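Local coordinates for protein ribose-phosphate pyrophosphokinase (Mycobacterium smegmatis, PDB 5MP7) that probably makes phosphoribosyl pyrophosphate (PRPP) by transferring the pyrophosphoryl group of ATP to the 1-hydroxyl of ribose 5-phosphate, with magnesium as cofactor, at residues R183-W188 and I227-M232; A198-T203 and A240-L245; P101-D106 and D140-F145; Q156-G161 and I280-L285. All coordinates share one frame; numbering follows the deposited sequence.

Contact 1 of 4, residues R183-W188 and I227-M232; sequences RVAEKW and ILTDDM
Thr-229 lies across one face of the indole of Trp-188, and this is the main aromatic element of the contact. CB of Thr-229 sits 4.1 Å from the centroid of the six-membered ring of Trp-188 and only 9° off the ring normal, a CH-pi contact over the face. OG1 of Thr-229 stands over the same face, displaced toward its rim, and comes within 3.3 Å of CZ2 of Trp-188. With OG1 trans to the backbone N (chi1 -174°), on a residue whose CB faces the helix, the hydroxyl comes to lie over the indole. OG1 is also hydrogen-bonded to NH2 of Arg-181.

Apolar contacts complete the interface. CG2 of Thr-229 meets CB of Ala-185 at 4.0 Å, while CG2 of Ile-227 approaches CZ3 of Trp-188 obliquely at 4.3 Å. No hydrogen bond links the two segments.

The axes of helix 183-188 and strand 227-230 pass 8.8 Å apart at 131°, which lays the helix obliquely on the mixed sheet of this PRTase-like domain. Leu-228 points from the strand to the other face, onto helix 237-248. At the strand's end lies Asp-230, predicted to bind ribose 5-phosphate. With all four touching residues buried, the chemistry implies an interface held by dispersion, in which the Thr-229 hydroxyl can lie over the indole face because its hydrogen bond is made with Arg-181.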
loop_
_atom_site.group_PDB
_atom_site.type_symbol
_atom_site.label_atom_id
_atom_site.label_comp_id
_atom_site.label_asym_id
_atom_site.label_seq_id
_atom_site.Cartn_x
_atom_site.Cartn_y
_atom_site.Cartn_z
ATOM N N ARG A 183 72.189 18.171 19.547
ATOM C CA ARG A 183 73.121 18.752 18.601
ATOM C C ARG A 183 72.670 20.120 18.105
ATOM O O ARG A 183 73.478 21.028 17.960
ATOM C CB ARG A 183 73.343 17.808 17.397
ATOM C CG ARG A 183 74.211 18.362 16.254
ATOM C CD ARG A 183 75.575 18.805 16.732
ATOM N NE ARG A 183 76.163 19.761 15.799
ATOM C CZ ARG A 183 77.033 20.736 16.122
ATOM N NH1 ARG A 183 77.470 20.924 17.371
ATOM N NH2 ARG A 183 77.492 21.545 15.163
ATOM N N VAL A 184 71.381 20.259 17.811
ATOM C CA VAL A 184 70.867 21.530 17.326
ATOM C C VAL A 184 70.950 22.529 18.470
ATOM O O VAL A 184 71.326 23.674 18.266
ATOM C CB VAL A 184 69.423 21.431 16.761
ATOM C CG1 VAL A 184 68.936 22.813 16.333
ATOM C CG2 VAL A 184 69.395 20.489 15.554
ATOM N N ALA A 185 70.592 22.082 19.662
ATOM C CA ALA A 185 70.675 22.915 20.842
ATOM C C ALA A 185 72.073 23.432 21.058
ATOM O O ALA A 185 72.243 24.578 21.424
ATOM C CB ALA A 185 70.207 22.150 22.067
ATOM N N GLU A 186 73.066 22.584 20.791
ATOM C CA GLU A 186 74.473 22.974 20.838
ATOM C C GLU A 186 74.782 24.084 19.846
ATOM O O GLU A 186 75.503 25.007 20.167
ATOM C CB GLU A 186 75.373 21.758 20.570
ATOM C CG GLU A 186 76.829 21.896 21.027
ATOM C CD GLU A 186 77.652 20.625 20.768
ATOM O OE1 GLU A 186 78.270 20.071 21.728
ATOM O OE2 GLU A 186 77.665 20.159 19.588
ATOM N N LYS A 187 74.226 23.998 18.644
ATOM C CA LYS A 187 74.375 25.070 17.634
ATOM C C LYS A 187 73.786 26.414 18.101
ATOM O O LYS A 187 74.363 27.458 17.874
ATOM C CB LYS A 187 73.726 24.678 16.291
ATOM C CG LYS A 187 74.417 23.540 15.525
ATOM C CD LYS A 187 73.921 23.393 14.073
ATOM C CE LYS A 187 74.640 24.126 12.978
ATOM N NZ LYS A 187 76.094 24.320 13.112
ATOM N N TRP A 188 72.654 26.365 18.776
ATOM C CA TRP A 188 72.025 27.568 19.289
ATOM C C TRP A 188 72.872 28.207 20.371
ATOM O O TRP A 188 72.990 29.419 20.437
ATOM C CB TRP A 188 70.642 27.247 19.867
ATOM C CG TRP A 188 69.599 27.103 18.849
ATOM C CD1 TRP A 188 69.668 26.383 17.721
ATOM C CD2 TRP A 188 68.301 27.660 18.895
ATOM N NE1 TRP A 188 68.488 26.457 17.034
ATOM C CE2 TRP A 188 67.628 27.244 17.746
ATOM C CE3 TRP A 188 67.646 28.490 19.798
ATOM C CZ2 TRP A 188 66.321 27.632 17.461
ATOM C CZ3 TRP A 188 66.360 28.893 19.517
ATOM C CH2 TRP A 188 65.707 28.460 18.358
ATOM N N ILE A 227 66.240 28.620 27.452
ATOM C CA ILE A 227 65.748 28.620 26.099
ATOM C C ILE A 227 65.488 27.162 25.713
ATOM O O ILE A 227 66.421 26.429 25.397
ATOM C CB ILE A 227 66.780 29.198 25.111
ATOM C CG1 ILE A 227 67.461 30.462 25.646
ATOM C CG2 ILE A 227 66.132 29.481 23.774
ATOM C CD1 ILE A 227 66.555 31.633 25.941
ATOM N N LEU A 228 64.225 26.753 25.750
ATOM C CA LEU A 228 63.809 25.413 25.379
ATOM C C LEU A 228 63.596 25.373 23.887
ATOM O O LEU A 228 62.712 26.041 23.357
ATOM C CB LEU A 228 62.497 25.097 26.045
ATOM C CG LEU A 228 62.005 23.707 26.356
ATOM C CD1 LEU A 228 63.124 22.759 26.696
ATOM C CD2 LEU A 228 61.003 23.822 27.491
ATOM N N THR A 229 64.404 24.602 23.178
ATOM C CA THR A 229 64.387 24.641 21.718
ATOM C C THR A 229 63.931 23.296 21.136
ATOM O O THR A 229 64.406 22.252 21.527
ATOM C CB THR A 229 65.745 25.130 21.151
ATOM O OG1 THR A 229 65.636 25.288 19.740
ATOM C CG2 THR A 229 66.855 24.178 21.453
ATOM N N ASP A 230 62.997 23.344 20.198
ATOM C CA ASP A 230 62.563 22.156 19.488
ATOM C C ASP A 230 62.319 22.466 18.009
ATOM O O ASP A 230 62.204 23.607 17.616
ATOM C CB ASP A 230 61.302 21.565 20.145
ATOM C CG ASP A 230 61.291 20.002 20.138
ATOM O OD1 ASP A 230 62.184 19.391 19.521
ATOM O OD2 ASP A 230 60.410 19.366 20.789
ATOM N N ASP A 231 62.306 21.446 17.175
ATOM C CA ASP A 231 61.940 21.593 15.773
ATOM C C ASP A 231 60.491 21.979 15.572
ATOM O O ASP A 231 60.192 22.870 14.761
ATOM C CB ASP A 231 62.317 20.328 14.978
ATOM C CG ASP A 231 61.582 19.062 15.455
ATOM O OD1 ASP A 231 61.151 19.003 16.635
ATOM O OD2 ASP A 231 61.470 18.095 14.666
ATOM N N MET A 232 59.597 21.357 16.328
ATOM C CA MET A 232 58.174 21.618 16.205
ATOM C C MET A 232 57.482 21.480 17.539
ATOM O O MET A 232 57.990 20.827 18.430
ATOM C CB MET A 232 57.553 20.647 15.208
ATOM C CG MET A 232 57.419 19.230 15.717
ATOM S SD MET A 232 56.492 18.191 14.595
ATOM C CE MET A 232 57.675 17.979 13.241
#

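Contact 2 of 4, residues A198-T203 and A240-L245; sequences AFIHKT and AGAVNL
Ile-200 packs against Ala-242 and Leu-245, one turn apart on the same side of helix 240-245, and is the one residue of strand 198-202 that touches that helix. The strand enters through Ala-198 and Phe-199, whose backbones pair with strands 172-176 and 215-218 respectively. These bonds set the strand in the mixed sheet.

At Ile-200 the two branches divide the work. CG2 lies opposite the backbone N, while CG1 lies beside it (chi1 -80°), and the chain then bends at chi2 73°. That carries CD1 to CB of Ala-242 at 4.0 Å. The other branch, CG2, meets CD2 of Leu-245, also at 4.0 Å, and CG1 is equally close to that methyl. The side chains of Ile-200 and Leu-245 are thus crossed, with one leucine methyl set against both isoleucine branches. Ala-242 and Ile-200 also form the nearest CA pair, 7.2 Å apart.

His-201 points from the opposite face of the strand. Lys-202, the predicted active-site residue, follows; its end bends toward the helix without touching it, and NZ is hydrogen-bonded to the carbonyl O of Pro-177.

Ile-200 and Ala-242 are buried, whereas Leu-245 stays partly exposed. Since the pairing is wholly aliphatic, its chemistry implies a small hydrophobic seam joining sheet and helix in the PRTase-like fold, with the polar end of Lys-202 held separately by a backbone carbonyl.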
loop_
_atom_site.group_PDB
_atom_site.type_symbol
_atom_site.label_atom_id
_atom_site.label_comp_id
_atom_site.label_asym_id
_atom_site.label_seq_id
_atom_site.Cartn_x
_atom_site.Cartn_y
_atom_site.Cartn_z
ATOM N N ALA A 198 71.882 22.183 28.499
ATOM C CA ALA A 198 71.221 21.148 29.321
ATOM C C ALA A 198 70.181 20.399 28.504
ATOM O O ALA A 198 69.769 20.859 27.440
ATOM C CB ALA A 198 70.564 21.772 30.530
ATOM N N PHE A 199 69.759 19.233 28.984
ATOM C CA PHE A 199 68.698 18.505 28.312
ATOM C C PHE A 199 67.953 17.572 29.238
ATOM O O PHE A 199 68.451 17.240 30.286
ATOM C CB PHE A 199 69.263 17.729 27.124
ATOM C CG PHE A 199 69.936 16.471 27.516
ATOM C CD1 PHE A 199 71.212 16.491 28.020
ATOM C CD2 PHE A 199 69.259 15.253 27.414
ATOM C CE1 PHE A 199 71.827 15.315 28.422
ATOM C CE2 PHE A 199 69.861 14.071 27.802
ATOM C CZ PHE A 199 71.146 14.105 28.318
ATOM N N ILE A 200 66.772 17.150 28.817
ATOM C CA ILE A 200 65.955 16.261 29.580
ATOM C C ILE A 200 66.244 14.815 29.202
ATOM O O ILE A 200 66.009 14.419 28.076
ATOM C CB ILE A 200 64.474 16.510 29.332
ATOM C CG1 ILE A 200 64.016 17.718 30.151
ATOM C CG2 ILE A 200 63.575 15.547 30.109
ATOM C CD1 ILE A 200 64.359 19.152 29.865
ATOM N N HIS A 201 66.681 14.033 30.184
ATOM C CA HIS A 201 66.945 12.625 30.022
ATOM C C HIS A 201 65.697 11.858 30.414
ATOM O O HIS A 201 65.218 12.011 31.533
ATOM C CB HIS A 201 68.139 12.256 30.918
ATOM C CG HIS A 201 68.454 10.789 30.979
ATOM N ND1 HIS A 201 69.227 10.244 31.978
ATOM C CD2 HIS A 201 68.119 9.760 30.163
ATOM C CE1 HIS A 201 69.343 8.942 31.780
ATOM N NE2 HIS A 201 68.677 8.623 30.688
ATOM N N LYS A 202 65.205 11.012 29.506
ATOM C CA LYS A 202 64.073 10.121 29.770
ATOM C C LYS A 202 64.516 8.674 29.881
ATOM O O LYS A 202 65.111 8.108 28.960
ATOM C CB LYS A 202 63.029 10.268 28.671
ATOM C CG LYS A 202 62.137 11.451 28.967
ATOM C CD LYS A 202 61.405 12.001 27.754
ATOM C CE LYS A 202 60.841 13.372 28.014
ATOM N NZ LYS A 202 60.820 14.241 26.813
ATOM N N THR A 203 64.214 8.058 31.008
ATOM C CA THR A 203 64.507 6.651 31.212
ATOM C C THR A 203 63.265 5.825 30.916
ATOM O O THR A 203 62.181 6.172 31.361
ATOM C CB THR A 203 64.949 6.426 32.653
ATOM O OG1 THR A 203 66.151 7.191 32.901
ATOM C CG2 THR A 203 65.204 4.931 32.929
ATOM N N ALA A 240 55.509 20.941 27.448
ATOM C CA ALA A 240 54.929 21.397 28.719
ATOM C C ALA A 240 55.560 20.650 29.874
ATOM O O ALA A 240 55.856 21.249 30.882
ATOM C CB ALA A 240 53.434 21.213 28.757
ATOM N N GLY A 241 55.803 19.351 29.695
ATOM C CA GLY A 241 56.496 18.538 30.691
ATOM C C GLY A 241 57.874 19.097 31.018
ATOM O O GLY A 241 58.270 19.156 32.181
ATOM N N ALA A 242 58.591 19.531 29.986
ATOM C CA ALA A 242 59.906 20.077 30.178
ATOM C C ALA A 242 59.881 21.402 30.945
ATOM O O ALA A 242 60.765 21.670 31.739
ATOM C CB ALA A 242 60.621 20.222 28.845
ATOM N N VAL A 243 58.876 22.220 30.703
ATOM C CA VAL A 243 58.761 23.506 31.383
ATOM C C VAL A 243 58.594 23.280 32.867
ATOM O O VAL A 243 59.264 23.928 33.654
ATOM C CB VAL A 243 57.569 24.318 30.862
ATOM C CG1 VAL A 243 57.281 25.524 31.757
ATOM C CG2 VAL A 243 57.868 24.793 29.450
ATOM N N ASN A 244 57.701 22.361 33.214
ATOM C CA ASN A 244 57.406 22.045 34.597
ATOM C C ASN A 244 58.643 21.482 35.326
ATOM O O ASN A 244 58.909 21.805 36.475
ATOM C CB ASN A 244 56.252 21.046 34.649
ATOM C CG ASN A 244 56.146 20.356 35.996
ATOM O OD1 ASN A 244 55.906 21.015 36.985
ATOM N ND2 ASN A 244 56.373 19.026 36.049
ATOM N N LEU A 245 59.401 20.641 34.628
ATOM C CA LEU A 245 60.652 20.069 35.160
ATOM C C LEU A 245 61.698 21.135 35.414
ATOM O O LEU A 245 62.436 21.050 36.385
ATOM C CB LEU A 245 61.232 19.039 34.188
ATOM C CG LEU A 245 61.490 17.657 34.754
ATOM C CD1 LEU A 245 60.208 16.961 35.185
ATOM C CD2 LEU A 245 62.177 16.866 33.655
#

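Contact 3 of 4, residues P101-D106 and D140-F145; sequences PYARQD and DQIQGF
With CG1 of Ile-142 lying beside the backbone N (chi1 -70°) and CD1 extended beyond it (chi2 170°), the isoleucine reaches over to Ala-103, where CD1 lies 3.9 Å from CB and 3.7 Å from the carbonyl O. Phe-145 has a similar first torsion, chi1 -73°, and its ring is carried to Asp-106: the carbonyl O of Asp-106 lies at the ring edge, in its plane, 3.9 Å from CZ. One face of the ring has CA of Ile-142 over its centre, so the ring folds back over its own 3-10 segment, 140-144.

Across from them, residues 101-106 form a loop following strand 92-97, with a type I beta turn from Tyr-102 to Gln-105. Arg-104 and Gln-105 of this turn are predicted to bind ATP, and Arg-104 forms a salt bridge with Glu-47 of a neighbouring subunit, placing the loop at a subunit boundary in the hexamer.

Asp-106 points toward the 3-10 segment, and its OD2 comes 4.3 Å from CD1 of Ile-142. OD2 is hydrogen-bonded to OG1 of Thr-139, and the side chain lies about 4 Å from that of His-138, a predicted magnesium ligand.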
loop_
_atom_site.group_PDB
_atom_site.type_symbol
_atom_site.label_atom_id
_atom_site.label_comp_id
_atom_site.label_asym_id
_atom_site.label_seq_id
_atom_site.Cartn_x
_atom_site.Cartn_y
_atom_site.Cartn_z
ATOM N N PRO A 101 56.026 17.094 5.169
ATOM C CA PRO A 101 55.140 16.077 5.713
ATOM C C PRO A 101 55.801 14.705 5.850
ATOM O O PRO A 101 56.579 14.318 4.977
ATOM C CB PRO A 101 54.009 15.986 4.666
ATOM C CG PRO A 101 54.528 16.617 3.437
ATOM C CD PRO A 101 55.794 17.335 3.741
ATOM N N TYR A 102 55.447 14.010 6.938
ATOM C CA TYR A 102 55.942 12.724 7.312
ATOM C C TYR A 102 57.403 12.734 7.722
ATOM O O TYR A 102 58.029 11.677 7.786
ATOM C CB TYR A 102 55.676 11.689 6.200
ATOM C CG TYR A 102 54.249 11.369 6.090
ATOM C CD1 TYR A 102 53.683 10.468 6.939
ATOM C CD2 TYR A 102 53.439 12.010 5.153
ATOM C CE1 TYR A 102 52.347 10.150 6.851
ATOM C CE2 TYR A 102 52.099 11.714 5.045
ATOM C CZ TYR A 102 51.556 10.775 5.903
ATOM O OH TYR A 102 50.217 10.530 5.894
ATOM N N ALA A 103 57.964 13.897 8.007
ATOM C CA ALA A 103 59.393 13.998 8.395
ATOM C C ALA A 103 59.734 13.195 9.626
ATOM O O ALA A 103 60.842 12.695 9.713
ATOM C CB ALA A 103 59.814 15.440 8.576
ATOM N N ARG A 104 58.785 13.047 10.557
ATOM C CA ARG A 104 59.025 12.243 11.739
ATOM C C ARG A 104 59.167 10.740 11.467
ATOM O O ARG A 104 59.872 10.047 12.201
ATOM C CB ARG A 104 57.973 12.509 12.795
ATOM C CG ARG A 104 58.207 13.841 13.497
ATOM C CD ARG A 104 57.045 14.215 14.398
ATOM N NE ARG A 104 55.807 14.357 13.632
ATOM C CZ ARG A 104 54.598 14.572 14.159
ATOM N NH1 ARG A 104 54.421 14.670 15.475
ATOM N NH2 ARG A 104 53.559 14.709 13.348
ATOM N N GLN A 105 58.538 10.240 10.404
ATOM C CA GLN A 105 58.715 8.844 9.977
ATOM C C GLN A 105 59.882 8.703 8.981
ATOM O O GLN A 105 59.678 8.435 7.812
ATOM C CB GLN A 105 57.403 8.335 9.408
ATOM C CG GLN A 105 57.360 6.828 9.178
ATOM C CD GLN A 105 57.390 6.015 10.466
ATOM O OE1 GLN A 105 56.693 6.324 11.431
ATOM N NE2 GLN A 105 58.217 4.985 10.496
ATOM N N ASP A 106 61.116 8.919 9.463
ATOM C CA ASP A 106 62.361 8.902 8.615
ATOM C C ASP A 106 63.253 7.678 8.847
ATOM O O ASP A 106 64.390 7.630 8.404
ATOM C CB ASP A 106 63.174 10.181 8.828
ATOM C CG ASP A 106 63.468 10.488 10.321
ATOM O OD1 ASP A 106 63.154 9.662 11.234
ATOM O OD2 ASP A 106 64.003 11.598 10.586
ATOM N N ASP A 140 68.486 16.208 9.221
ATOM C CA ASP A 140 69.207 16.743 8.099
ATOM C C ASP A 140 69.393 15.691 6.997
ATOM O O ASP A 140 69.483 16.020 5.828
ATOM C CB ASP A 140 70.565 17.275 8.569
ATOM C CG ASP A 140 70.454 18.339 9.718
ATOM O OD1 ASP A 140 69.415 18.382 10.417
ATOM O OD2 ASP A 140 71.422 19.119 9.930
ATOM N N GLN A 141 69.369 14.419 7.353
ATOM C CA GLN A 141 69.576 13.337 6.388
ATOM C C GLN A 141 68.456 13.196 5.388
ATOM O O GLN A 141 68.677 12.631 4.323
ATOM C CB GLN A 141 69.808 11.985 7.074
ATOM C CG GLN A 141 71.179 11.876 7.739
ATOM C CD GLN A 141 71.260 12.681 9.013
ATOM O OE1 GLN A 141 70.298 12.752 9.773
ATOM N NE2 GLN A 141 72.393 13.336 9.236
ATOM N N ILE A 142 67.265 13.728 5.698
ATOM C CA ILE A 142 66.144 13.770 4.733
ATOM C C ILE A 142 66.552 14.429 3.395
ATOM O O ILE A 142 65.982 14.138 2.353
ATOM C CB ILE A 142 64.913 14.465 5.369
ATOM C CG1 ILE A 142 64.327 13.557 6.437
ATOM C CG2 ILE A 142 63.846 14.778 4.333
ATOM C CD1 ILE A 142 63.264 14.189 7.298
ATOM N N GLN A 143 67.529 15.319 3.450
ATOM C CA GLN A 143 68.129 15.911 2.279
ATOM C C GLN A 143 68.639 14.834 1.275
ATOM O O GLN A 143 68.502 14.980 0.073
ATOM C CB GLN A 143 69.252 16.811 2.759
ATOM C CG GLN A 143 69.761 17.846 1.798
ATOM C CD GLN A 143 70.834 18.720 2.443
ATOM O OE1 GLN A 143 71.679 18.240 3.229
ATOM N NE2 GLN A 143 70.820 19.999 2.106
ATOM N N GLY A 144 69.137 13.716 1.768
ATOM C CA GLY A 144 69.512 12.601 0.904
ATOM C C GLY A 144 68.401 11.684 0.378
ATOM O O GLY A 144 68.684 10.779 -0.412
ATOM N N PHE A 145 67.155 11.920 0.768
ATOM C CA PHE A 145 66.041 11.115 0.310
ATOM C C PHE A 145 65.581 11.416 -1.077
ATOM O O PHE A 145 64.831 10.650 -1.642
ATOM C CB PHE A 145 64.848 11.271 1.242
ATOM C CG PHE A 145 64.999 10.585 2.568
ATOM C CD1 PHE A 145 66.145 9.895 2.925
ATOM C CD2 PHE A 145 63.968 10.656 3.473
ATOM C CE1 PHE A 145 66.257 9.298 4.170
ATOM C CE2 PHE A 145 64.070 10.060 4.707
ATOM C CZ PHE A 145 65.218 9.365 5.057
#

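Contact 4 of 4, residues Q156-G161 and I280-L285; sequences QKLLTG and IVTNTL
Leu-159 and Ile-280 make the tight part of this interface: CD2 of Leu-159 meets CG2 of Ile-280 at 3.8 Å, the shortest approach between the segments. The two side chains lie alongside one another, pointing opposite ways. In Ile-280, CG2 stands trans to the backbone N, with CG1 beside that N at chi1 -52°, and it is this methyl, not CD1, that meets the leucine. Both residues are buried, and their CA atoms, 7.7 Å apart, are the nearest pair across the contact. Ile-280 also packs on Tyr-162 and Ile-163 of the same helix.

Toward the C-terminal end of the strand, where partly exposed Leu-158 meets Thr-282, the packing is looser. CD2 of Leu-158 touches CG2 of Thr-282 at 4.2 Å with the side chains crossed, and CD2 of Leu-159 is 4.4 Å from that same threonine methyl. The torsion of Thr-282 (chi1 73°) puts CG2 trans to the carbonyl carbon and presents it to the leucines.

Helix 156-161 and strand 280-282 run nearly antiparallel, at 150° with axes 9.8 Å apart, a helix lying on the sheet of the PRTase-like fold. Within the helix the carbonyl O of Gln-156 takes two bonds from Thr-160, one from N and one from OG1 at 2.8 Å, the hydroxyl standing above the carbonyl plane. The chemistry implies that methyl contacts alone join helix to strand, while the hydroxyl of Thr-282, turned from the leucines, is satisfied by the carbonyl O of Thr-259.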
loop_
_atom_site.group_PDB
_atom_site.type_symbol
_atom_site.label_atom_id
_atom_site.label_comp_id
_atom_site.label_asym_id
_atom_site.label_seq_id
_atom_site.Cartn_x
_atom_site.Cartn_y
_atom_site.Cartn_z
ATOM N N GLN A 156 67.263 29.132 12.281
ATOM C CA GLN A 156 68.072 29.369 13.452
ATOM C C GLN A 156 68.520 30.822 13.616
ATOM O O GLN A 156 68.368 31.369 14.688
ATOM C CB GLN A 156 69.300 28.485 13.414
ATOM C CG GLN A 156 70.124 28.571 14.668
ATOM C CD GLN A 156 71.337 27.683 14.594
ATOM O OE1 GLN A 156 71.413 26.715 13.807
ATOM N NE2 GLN A 156 72.312 28.017 15.399
ATOM N N LYS A 157 69.110 31.405 12.582
ATOM C CA LYS A 157 69.526 32.795 12.630
ATOM C C LYS A 157 68.352 33.720 12.945
ATOM O O LYS A 157 68.498 34.652 13.711
ATOM C CB LYS A 157 70.186 33.235 11.329
ATOM C CG LYS A 157 71.626 32.762 11.182
ATOM C CD LYS A 157 72.391 33.653 10.205
ATOM C CE LYS A 157 73.880 33.344 10.181
ATOM N NZ LYS A 157 74.199 32.301 9.173
ATOM N N LEU A 158 67.203 33.452 12.346
ATOM C CA LEU A 158 66.015 34.235 12.572
ATOM C C LEU A 158 65.537 34.138 14.033
ATOM O O LEU A 158 65.235 35.159 14.654
ATOM C CB LEU A 158 64.903 33.797 11.598
ATOM C CG LEU A 158 63.487 34.372 11.755
ATOM C CD1 LEU A 158 63.429 35.840 11.304
ATOM C CD2 LEU A 158 62.521 33.515 10.945
ATOM N N LEU A 159 65.445 32.931 14.564
ATOM C CA LEU A 159 64.970 32.737 15.927
ATOM C C LEU A 159 65.979 33.221 16.982
ATOM O O LEU A 159 65.575 33.848 17.943
ATOM C CB LEU A 159 64.580 31.299 16.176
ATOM C CG LEU A 159 63.381 30.764 15.366
ATOM C CD1 LEU A 159 63.416 29.238 15.232
ATOM C CD2 LEU A 159 62.070 31.146 16.005
ATOM N N THR A 160 67.273 32.980 16.790
ATOM C CA THR A 160 68.285 33.396 17.769
ATOM C C THR A 160 68.538 34.867 17.679
ATOM O O THR A 160 68.847 35.474 18.668
ATOM C CB THR A 160 69.643 32.622 17.652
ATOM O OG1 THR A 160 70.195 32.746 16.343
ATOM C CG2 THR A 160 69.429 31.137 17.949
ATOM N N GLY A 161 68.425 35.442 16.491
ATOM C CA GLY A 161 68.486 36.887 16.319
ATOM C C GLY A 161 67.417 37.594 17.142
ATOM O O GLY A 161 67.683 38.590 17.791
ATOM N N ILE A 280 57.924 31.193 20.787
ATOM C CA ILE A 280 58.277 31.803 19.528
ATOM C C ILE A 280 58.262 30.742 18.444
ATOM O O ILE A 280 58.903 29.698 18.584
ATOM C CB ILE A 280 59.665 32.386 19.596
ATOM C CG1 ILE A 280 59.766 33.296 20.798
ATOM C CG2 ILE A 280 59.968 33.210 18.348
ATOM C CD1 ILE A 280 61.177 33.574 21.243
ATOM N N VAL A 281 57.486 30.994 17.393
ATOM C CA VAL A 281 57.359 30.109 16.237
ATOM C C VAL A 281 57.407 30.906 14.952
ATOM O O VAL A 281 57.373 32.126 14.990
ATOM C CB VAL A 281 56.068 29.273 16.216
ATOM C CG1 VAL A 281 55.983 28.389 17.423
ATOM C CG2 VAL A 281 54.859 30.151 16.149
ATOM N N THR A 282 57.602 30.220 13.834
ATOM C CA THR A 282 57.532 30.845 12.517
ATOM C C THR A 282 56.205 30.506 11.937
ATOM O O THR A 282 55.458 29.694 12.483
ATOM C CB THR A 282 58.635 30.380 11.525
ATOM O OG1 THR A 282 58.356 29.029 11.081
ATOM C CG2 THR A 282 59.980 30.444 12.178
ATOM N N ASN A 283 55.936 31.065 10.777
ATOM C CA ASN A 283 54.669 30.783 10.098
ATOM C C ASN A 283 54.787 29.777 8.939
ATOM O O ASN A 283 54.204 29.986 7.877
ATOM C CB ASN A 283 53.998 32.107 9.659
ATOM C CG ASN A 283 54.730 32.786 8.535
ATOM O OD1 ASN A 283 55.942 32.654 8.389
ATOM N ND2 ASN A 283 54.010 33.520 7.750
ATOM N N THR A 284 55.574 28.723 9.116
ATOM C CA THR A 284 55.670 27.687 8.093
ATOM C C THR A 284 54.330 27.013 7.939
ATOM O O THR A 284 54.019 26.542 6.879
ATOM C CB THR A 284 56.715 26.607 8.443
ATOM O OG1 THR A 284 56.596 26.243 9.815
ATOM C CG2 THR A 284 58.137 27.089 8.154
ATOM N N LEU A 285 53.576 26.973 9.017
ATOM C CA LEU A 285 52.205 26.522 9.064
ATOM C C LEU A 285 51.332 27.688 9.414
ATOM O O LEU A 285 51.809 28.627 10.042
ATOM C CB LEU A 285 52.041 25.470 10.154
ATOM C CG LEU A 285 52.768 24.188 9.751
ATOM C CD1 LEU A 285 53.203 23.381 10.940
ATOM C CD2 LEU A 285 51.910 23.307 8.845
#

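Overall arrangement
Contacts 1, 2 and 4 all involve the mixed sheet of the C-terminal half, whereas contact 3 belongs to loops after strands of the other sheet. Contacts 1 and 4 have centres about 12 Å apart and meet directly: CH2 of Trp-188 lies 3.8 Å from CB of Leu-159. Contacts 1 and 2, about 13 Å apart, adjoin through Leu-228, whose CD2 is 3.9 Å from CB of Ala-242. Contact 3 touches contact 1: CE of Met-232 lies 4.0 Å from CD of Arg-104, which brings the loop predicted to bind ATP beside the strand end that carries Asp-230, predicted to bind ribose 5-phosphate. Contacts 2 and 3 remain apart, their nearest atoms about 13 Å from one another.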